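Local coordinates for hemin ABC transporter, periplasmic hemin-binding protein HutB (Vibrio cholerae, PDB 5KHL) that probably binds heme in the periplasm and hands it to an inner-membrane ABC transporter for import into the cytoplasm, at residues Q135-A140 / K257-A262; Q142-E147 / R264-L269. All blocks are in the same frame, centred on the assembly; numbering follows the deposited sequence.

Contact 1 of 2, residues Q135-A140 / K257-A262; sequences QQQINA and KSLQEA
The long helix that joins the two lobes of this periplasmic binding protein, helix 125-143, lays Q137 and I138 against L259 and Q260 of helix 256-269, the last helix of the chain. The short helical segments run in nearly the same direction, crossing at 26° with their axes 10.5 Å apart. The closest backbone pairing is Q137 with L259, whose CA atoms are 7.1 Å apart.

L259 does most of the work. Its CD1 methyl sits between the two side chains of the linker helix: CG1 of I138 lies on one flank at 3.9 Å, and OE1 of Q137 lies on another at 4.1 Å. The extended chain of Q137 (chi2 173°) spans the gap, and its OE1 comes to 3.5 Å from CB of L259. The glutamine crosses the leucine at a slant: its CB and CD also come near CD1 of L259. On the solvent side, Q260, an exposed residue, bends at its second torsion, and its OE1 stops 3.8 Å from OE1 of Q137. Those two amides are turned 46° from each other and make no hydrogen bond, so this is simple proximity of polar ends.

Deeper in, L178 of helix 171-178 touches both I138 and L259, and V134 also packs on L259. No hydrogen bond links the two segments; the hold is side-chain packing, a modest 175 Å² in all. Such a linker helix, seated on the C-terminal lobe at its far end, is the hallmark of the class III, helix-bridged periplasmic binding protein fold.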
ATOM      1  N   GLN A 135      -8.869  -5.810  12.787  1.00 48.46           N
ATOM      2  CA  GLN A 135      -9.710  -6.979  12.548  1.00 58.88           C
ATOM      3  C   GLN A 135     -11.187  -6.591  12.451  1.00 57.63           C
ATOM      4  O   GLN A 135     -11.879  -7.032  11.538  1.00 58.20           O
ATOM      5  CB  GLN A 135      -9.504  -8.041  13.635  1.00 60.50           C
ATOM      6  CG  GLN A 135      -9.582  -9.456  13.083  1.00 72.67           C
ATOM      7  CD  GLN A 135      -8.371  -9.824  12.223  1.00 80.79           C
ATOM      8  OE1 GLN A 135      -7.250  -9.882  12.717  1.00 85.57           O
ATOM      9  NE2 GLN A 135      -8.601 -10.084  10.938  1.00 82.34           N
ATOM     10  N   GLN A 136     -11.663  -5.756  13.371  1.00 46.17           N
ATOM     11  CA  GLN A 136     -13.015  -5.185  13.261  1.00 47.64           C
ATOM     12  C   GLN A 136     -13.316  -4.575  11.887  1.00 61.63           C
ATOM     13  O   GLN A 136     -14.363  -4.875  11.310  1.00 60.37           O
ATOM     14  CB  GLN A 136     -13.247  -4.101  14.317  1.00 65.57           C
ATOM     15  CG  GLN A 136     -13.200  -4.552  15.756  1.00 70.77           C
ATOM     16  CD  GLN A 136     -13.637  -3.458  16.707  1.00 81.04           C
ATOM     17  OE1 GLN A 136     -13.369  -3.513  17.915  1.00 82.95           O
ATOM     18  NE2 GLN A 136     -14.320  -2.450  16.166  1.00 82.38           N
ATOM     19  N   GLN A 137     -12.430  -3.712  11.368  1.00 44.15           N
ATOM     20  CA  GLN A 137     -12.663  -3.130  10.038  1.00 42.62           C
ATOM     21  C   GLN A 137     -12.768  -4.209   8.986  1.00 43.63           C
ATOM     22  O   GLN A 137     -13.570  -4.096   8.059  1.00 43.56           O
ATOM     23  CB  GLN A 137     -11.555  -2.175   9.630  1.00 46.50           C
ATOM     24  CG  GLN A 137     -11.449  -0.920  10.427  1.00 62.14           C
ATOM     25  CD  GLN A 137     -10.216  -0.136  10.035  1.00 65.50           C
ATOM     26  OE1 GLN A 137     -10.126   0.403   8.932  1.00 63.70           O
ATOM     27  NE2 GLN A 137      -9.245  -0.086  10.933  1.00 72.80           N
ATOM     28  N   ILE A 138     -11.936  -5.241   9.132  1.00 43.30           N
ATOM     29  CA  ILE A 138     -11.858  -6.305   8.148  1.00 42.36           C
ATOM     30  C   ILE A 138     -13.136  -7.114   8.197  1.00 50.82           C
ATOM     31  O   ILE A 138     -13.690  -7.469   7.164  1.00 52.43           O
ATOM     32  CB  ILE A 138     -10.625  -7.194   8.373  1.00 50.65           C
ATOM     33  CG1 ILE A 138      -9.353  -6.377   8.074  1.00 46.06           C
ATOM     34  CG2 ILE A 138     -10.720  -8.458   7.533  1.00 45.19           C
ATOM     35  CD1 ILE A 138      -8.083  -7.164   7.827  1.00 40.15           C
ATOM     36  N   ASN A 139     -13.629  -7.357   9.407  1.00 58.87           N
ATOM     37  CA  ASN A 139     -14.896  -8.063   9.602  1.00 56.54           C
ATOM     38  C   ASN A 139     -16.075  -7.229   9.103  1.00 55.16           C
ATOM     39  O   ASN A 139     -16.967  -7.745   8.415  1.00 50.13           O
ATOM     40  CB  ASN A 139     -15.081  -8.434  11.079  1.00 57.16           C
ATOM     41  CG  ASN A 139     -14.129  -9.538  11.534  1.00 67.43           C
ATOM     42  OD1 ASN A 139     -13.918 -10.523  10.830  1.00 72.15           O
ATOM     43  ND2 ASN A 139     -13.545  -9.367  12.717  1.00 70.24           N
ATOM     44  N   ALA A 140     -16.061  -5.937   9.435  1.00 53.24           N
ATOM     45  CA  ALA A 140     -17.049  -4.990   8.899  1.00 50.32           C
ATOM     46  C   ALA A 140     -17.062  -4.998   7.364  1.00 50.26           C
ATOM     47  O   ALA A 140     -18.135  -5.045   6.757  1.00 49.85           O
ATOM     48  CB  ALA A 140     -16.785  -3.586   9.420  1.00 50.39           C
ATOM     49  N   LYS A 257      -4.347   2.594   5.760  1.00 48.55           N
ATOM     50  CA  LYS A 257      -4.860   3.307   4.589  1.00 53.62           C
ATOM     51  C   LYS A 257      -5.554   2.357   3.597  1.00 47.93           C
ATOM     52  O   LYS A 257      -6.584   2.701   3.024  1.00 42.93           O
ATOM     53  CB  LYS A 257      -3.722   4.057   3.888  1.00 63.50           C
ATOM     54  CG  LYS A 257      -4.177   5.098   2.874  1.00 71.18           C
ATOM     55  CD  LYS A 257      -4.929   6.249   3.544  1.00 76.62           C
ATOM     56  CE  LYS A 257      -6.028   6.813   2.632  1.00 72.88           C
ATOM     57  NZ  LYS A 257      -5.494   7.368   1.364  1.00 62.42           N
ATOM     58  N   SER A 258      -4.982   1.169   3.405  1.00 43.44           N
ATOM     59  CA  SER A 258      -5.578   0.150   2.547  1.00 38.81           C
ATOM     60  C   SER A 258      -6.992  -0.162   2.994  1.00 44.55           C
ATOM     61  O   SER A 258      -7.926  -0.144   2.197  1.00 52.14           O
ATOM     62  CB  SER A 258      -4.754  -1.131   2.553  1.00 38.41           C
ATOM     63  OG  SER A 258      -3.374  -0.858   2.647  1.00 39.12           O
ATOM     64  N   LEU A 259      -7.140  -0.439   4.282  1.00 39.06           N
ATOM     65  CA  LEU A 259      -8.438  -0.721   4.874  1.00 37.26           C
ATOM     66  C   LEU A 259      -9.440   0.441   4.726  1.00 41.22           C
ATOM     67  O   LEU A 259     -10.621   0.216   4.449  1.00 39.25           O
ATOM     68  CB  LEU A 259      -8.256  -1.073   6.354  1.00 41.77           C
ATOM     69  CG  LEU A 259      -7.388  -2.292   6.694  1.00 39.61           C
ATOM     70  CD1 LEU A 259      -7.725  -2.797   8.074  1.00 38.29           C
ATOM     71  CD2 LEU A 259      -7.570  -3.405   5.667  1.00 39.06           C
ATOM     72  N   GLN A 260      -8.954   1.669   4.919  1.00 38.81           N
ATOM     73  CA  GLN A 260      -9.752   2.886   4.777  1.00 54.39           C
ATOM     74  C   GLN A 260     -10.213   3.134   3.328  1.00 40.77           C
ATOM     75  O   GLN A 260     -11.373   3.451   3.093  1.00 42.12           O
ATOM     76  CB  GLN A 260      -8.962   4.107   5.299  1.00 50.19           C
ATOM     77  CG  GLN A 260      -9.801   5.151   6.073  1.00 75.10           C
ATOM     78  CD  GLN A 260     -10.166   4.740   7.518  1.00 97.76           C
ATOM     79  OE1 GLN A 260      -9.375   4.107   8.226  1.00104.19           O
ATOM     80  NE2 GLN A 260     -11.372   5.110   7.951  1.00 99.51           N
ATOM     81  N   GLU A 261      -9.308   2.990   2.370  1.00 39.01           N
ATOM     82  CA  GLU A 261      -9.680   3.015   0.951  1.00 39.22           C
ATOM     83  C   GLU A 261     -10.668   1.928   0.594  1.00 41.52           C
ATOM     84  O   GLU A 261     -11.612   2.170  -0.145  1.00 39.69           O
ATOM     85  CB  GLU A 261      -8.454   2.847   0.051  1.00 38.46           C
ATOM     86  CG  GLU A 261      -7.590   4.069  -0.028  1.00 48.99           C
ATOM     87  CD  GLU A 261      -8.348   5.256  -0.550  1.00 44.41           C
ATOM     88  OE1 GLU A 261      -8.231   5.536  -1.759  1.00 43.12           O
ATOM     89  OE2 GLU A 261      -9.063   5.904   0.244  1.00 43.40           O
ATOM     90  N   ALA A 262     -10.423   0.724   1.107  1.00 36.99           N
ATOM     91  CA  ALA A 262     -11.283  -0.425   0.827  1.00 43.33           C
ATOM     92  C   ALA A 262     -12.717  -0.136   1.238  1.00 38.36           C
ATOM     93  O   ALA A 262     -13.632  -0.367   0.452  1.00 44.52           O
ATOM     94  CB  ALA A 262     -10.755  -1.692   1.532  1.00 35.52           C
TER

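Contact 2 of 2, residues Q142-E147 / R264-L269; sequences QAKRPE and RIQTLL
K144 drapes its aliphatic chain over the side-chain amide of Q266, where the interlobe helix of this periplasmic binding protein gives way to the connection into the C-terminal lobe. CB and CD of the lysine both meet the amide. CB lies 3.6 Å from both OE1 and NE2 of Q266, and CD of K144 comes as close as 3.2 Å to OE1 of Q266, a tight carbon-oxygen approach. Beyond CD the lysine heads off from the glutamine, and its methylenes, not its charge, make the contact.

What steadies the amide is the next shell. The Q266 side chain stands straight out from helix 256-269, with CG anti to the backbone N (chi1 -176°) and the chain extended beyond it. This carries NE2 between two backbone acceptors, where it gives hydrogen bonds to L141 O of helix 125-143 and to I179 O just after helix 171-178. Two acceptors on NE2 probably hold the rotation of the amide, and one buried glutamine ties helix 256-269 to the end of the bridging helix and to the turn after helix 171-178.

Further out, L269 packs on A181 and M207, and its carbonyl O accepts a hydrogen bond from K150 NZ, while R145 reaches H182. On the side of the lysine, the backbone itself turns as it leaves the helix, with R145 N bonded to Q142 O at 3.0 Å.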
ATOM      1  N   GLN A 142     -15.902  -7.525   5.400  1.00 53.17           N
ATOM      2  CA  GLN A 142     -16.294  -8.873   5.000  1.00 55.71           C
ATOM      3  C   GLN A 142     -17.788  -9.097   5.253  1.00 61.37           C
ATOM      4  O   GLN A 142     -18.457  -9.760   4.465  1.00 60.35           O
ATOM      5  CB  GLN A 142     -15.416  -9.916   5.723  1.00 46.10           C
ATOM      6  CG  GLN A 142     -14.004 -10.019   5.107  1.00 43.43           C
ATOM      7  CD  GLN A 142     -12.992 -10.832   5.921  1.00 52.48           C
ATOM      8  OE1 GLN A 142     -13.113 -10.988   7.138  1.00 62.63           O
ATOM      9  NE2 GLN A 142     -11.980 -11.345   5.243  1.00 43.12           N
ATOM     10  N   ALA A 143     -18.320  -8.490   6.315  1.00 61.41           N
ATOM     11  CA  ALA A 143     -19.751  -8.577   6.601  1.00 59.36           C
ATOM     12  C   ALA A 143     -20.608  -8.078   5.447  1.00 68.45           C
ATOM     13  O   ALA A 143     -21.708  -8.572   5.238  1.00 78.99           O
ATOM     14  CB  ALA A 143     -20.100  -7.802   7.873  1.00 61.00           C
ATOM     15  N   LYS A 144     -20.120  -7.093   4.696  1.00 79.07           N
ATOM     16  CA  LYS A 144     -20.915  -6.524   3.601  1.00 73.25           C
ATOM     17  C   LYS A 144     -20.740  -7.285   2.283  1.00 68.05           C
ATOM     18  O   LYS A 144     -21.253  -6.867   1.254  1.00 70.48           O
ATOM     19  CB  LYS A 144     -20.563  -5.047   3.380  1.00 70.67           C
ATOM     20  CG  LYS A 144     -20.845  -4.113   4.549  1.00 78.99           C
ATOM     21  CD  LYS A 144     -20.511  -2.671   4.138  1.00 79.83           C
ATOM     22  CE  LYS A 144     -20.551  -1.692   5.301  1.00 78.03           C
ATOM     23  NZ  LYS A 144     -21.832  -0.928   5.310  1.00 87.15           N
ATOM     24  N   ARG A 145     -20.008  -8.392   2.305  1.00 55.91           N
ATOM     25  CA  ARG A 145     -19.834  -9.163   1.085  1.00 49.19           C
ATOM     26  C   ARG A 145     -21.111  -9.887   0.686  1.00 70.72           C
ATOM     27  O   ARG A 145     -21.620 -10.715   1.451  1.00 71.00           O
ATOM     28  CB  ARG A 145     -18.724 -10.178   1.247  1.00 51.34           C
ATOM     29  CG  ARG A 145     -18.840 -11.352   0.286  1.00 59.53           C
ATOM     30  CD  ARG A 145     -17.642 -12.263   0.403  1.00 47.08           C
ATOM     31  NE  ARG A 145     -17.526 -13.157  -0.738  1.00 54.84           N
ATOM     32  CZ  ARG A 145     -16.568 -13.076  -1.657  1.00 61.00           C
ATOM     33  NH1 ARG A 145     -15.636 -12.134  -1.570  1.00 61.90           N
ATOM     34  NH2 ARG A 145     -16.540 -13.941  -2.663  1.00 68.46           N
ATOM     35  N   PRO A 146     -21.628  -9.592  -0.524  1.00 72.70           N
ATOM     36  CA  PRO A 146     -22.834 -10.260  -1.053  1.00 64.34           C
ATOM     37  C   PRO A 146     -22.594 -11.702  -1.520  1.00 71.20           C
ATOM     38  O   PRO A 146     -21.447 -12.156  -1.623  1.00 64.91           O
ATOM     39  CB  PRO A 146     -23.231  -9.388  -2.246  1.00 56.33           C
ATOM     40  CG  PRO A 146     -21.906  -8.795  -2.735  1.00 68.96           C
ATOM     41  CD  PRO A 146     -21.075  -8.589  -1.464  1.00 66.35           C
ATOM     42  N   GLU A 147     -23.699 -12.401  -1.794  1.00 73.41           N
ATOM     43  CA  GLU A 147     -23.707 -13.744  -2.380  1.00 72.09           C
ATOM     44  C   GLU A 147     -23.291 -13.713  -3.844  1.00 68.72           C
ATOM     45  O   GLU A 147     -22.717 -14.683  -4.367  1.00 62.72           O
ATOM     46  CB  GLU A 147     -25.101 -14.374  -2.264  1.00 78.57           C
ATOM     47  CG  GLU A 147     -26.113 -13.550  -1.472  1.00 90.90           C
ATOM     48  CD  GLU A 147     -26.594 -12.298  -2.198  1.00 98.96           C
ATOM     49  OE1 GLU A 147     -25.964 -11.230  -2.020  1.00101.92           O
ATOM     50  OE2 GLU A 147     -27.607 -12.379  -2.930  1.00104.33           O
ATOM     51  N   ARG A 264     -14.024   2.857   1.714  1.00 43.41           N
ATOM     52  CA  ARG A 264     -14.473   3.962   0.882  1.00 44.17           C
ATOM     53  C   ARG A 264     -14.882   3.470  -0.497  1.00 48.64           C
ATOM     54  O   ARG A 264     -15.860   3.950  -1.055  1.00 55.25           O
ATOM     55  CB  ARG A 264     -13.396   5.039   0.751  1.00 44.47           C
ATOM     56  CG  ARG A 264     -13.891   6.256  -0.037  1.00 47.22           C
ATOM     57  CD  ARG A 264     -12.784   7.251  -0.326  1.00 54.41           C
ATOM     58  NE  ARG A 264     -11.713   6.645  -1.109  1.00 53.92           N
ATOM     59  CZ  ARG A 264     -11.705   6.566  -2.432  1.00 52.52           C
ATOM     60  NH1 ARG A 264     -12.704   7.066  -3.141  1.00 57.52           N
ATOM     61  NH2 ARG A 264     -10.693   5.987  -3.045  1.00 44.78           N
ATOM     62  N   ILE A 265     -14.158   2.498  -1.040  1.00 50.25           N
ATOM     63  CA  ILE A 265     -14.487   1.975  -2.366  1.00 47.43           C
ATOM     64  C   ILE A 265     -15.661   0.980  -2.325  1.00 48.94           C
ATOM     65  O   ILE A 265     -16.481   0.953  -3.234  1.00 61.57           O
ATOM     66  CB  ILE A 265     -13.265   1.318  -3.025  1.00 49.94           C
ATOM     67  CG1 ILE A 265     -12.136   2.339  -3.157  1.00 49.70           C
ATOM     68  CG2 ILE A 265     -13.617   0.794  -4.433  1.00 53.80           C
ATOM     69  CD1 ILE A 265     -10.801   1.729  -3.406  1.00 46.36           C
ATOM     70  N   GLN A 266     -15.777   0.191  -1.265  1.00 42.52           N
ATOM     71  CA  GLN A 266     -16.914  -0.741  -1.138  1.00 49.98           C
ATOM     72  C   GLN A 266     -18.249   0.003  -1.131  1.00 49.23           C
ATOM     73  O   GLN A 266     -19.249  -0.476  -1.659  1.00 52.92           O
ATOM     74  CB  GLN A 266     -16.780  -1.593   0.132  1.00 42.85           C
ATOM     75  CG  GLN A 266     -17.857  -2.646   0.301  1.00 54.50           C
ATOM     76  CD  GLN A 266     -17.678  -3.492   1.575  1.00 58.20           C
ATOM     77  OE1 GLN A 266     -17.687  -2.968   2.691  1.00 58.43           O
ATOM     78  NE2 GLN A 266     -17.514  -4.800   1.401  1.00 59.75           N
ATOM     79  N   THR A 267     -18.254   1.183  -0.527  1.00 50.82           N
ATOM     80  CA  THR A 267     -19.428   2.027  -0.497  1.00 53.48           C
ATOM     81  C   THR A 267     -19.792   2.451  -1.926  1.00 57.35           C
ATOM     82  O   THR A 267     -20.968   2.637  -2.260  1.00 58.36           O
ATOM     83  CB  THR A 267     -19.183   3.268   0.404  1.00 62.24           C
ATOM     84  OG1 THR A 267     -19.055   2.852   1.766  1.00 57.06           O
ATOM     85  CG2 THR A 267     -20.320   4.276   0.295  1.00 62.67           C
ATOM     86  N   LEU A 268     -18.780   2.597  -2.777  1.00 52.77           N
ATOM     87  CA  LEU A 268     -19.022   2.966  -4.180  1.00 54.26           C
ATOM     88  C   LEU A 268     -19.520   1.775  -4.989  1.00 58.11           C
ATOM     89  O   LEU A 268     -20.371   1.938  -5.874  1.00 55.41           O
ATOM     90  CB  LEU A 268     -17.753   3.538  -4.815  1.00 48.91           C
ATOM     91  CG  LEU A 268     -17.240   4.801  -4.119  1.00 49.80           C
ATOM     92  CD1 LEU A 268     -15.850   5.179  -4.597  1.00 48.66           C
ATOM     93  CD2 LEU A 268     -18.221   5.946  -4.346  1.00 53.63           C
ATOM     94  N   LEU A 269     -18.995   0.586  -4.669  1.00 49.92           N
ATOM     95  CA  LEU A 269     -19.268  -0.626  -5.428  1.00 54.89           C
ATOM     96  C   LEU A 269     -20.608  -1.253  -5.039  1.00 61.24           C
ATOM     97  O   LEU A 269     -21.257  -1.902  -5.855  1.00 65.65           O
ATOM     98  CB  LEU A 269     -18.140  -1.639  -5.219  1.00 50.12           C
ATOM     99  CG  LEU A 269     -18.218  -2.925  -6.037  1.00 46.52           C
ATOM    100  CD1 LEU A 269     -18.017  -2.577  -7.491  1.00 46.88           C
ATOM    101  CD2 LEU A 269     -17.201  -3.969  -5.557  1.00 43.87           C
TER

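Contacts 1 and 2 are successive places along one pairing of helices, 125-143 with 256-269, and their centres are about 11 Å apart. The backbones stand farther apart in contact 2, 8.5 Å between the CA atoms of K144 and Q266, where the first segment is leaving its helix. The character changes too: L259 packed between I138 and the glutamine Q137 in contact 1, a glutamine amide under a lysine chain in contact 2. The centre of contact 1 lies about 13 Å from the centre of the whole chain, that of contact 2 about 19 Å. Heme probably binds in the cleft between the lobes, as in relatives; both contacts instead join the bridging helix to the C-terminal lobe.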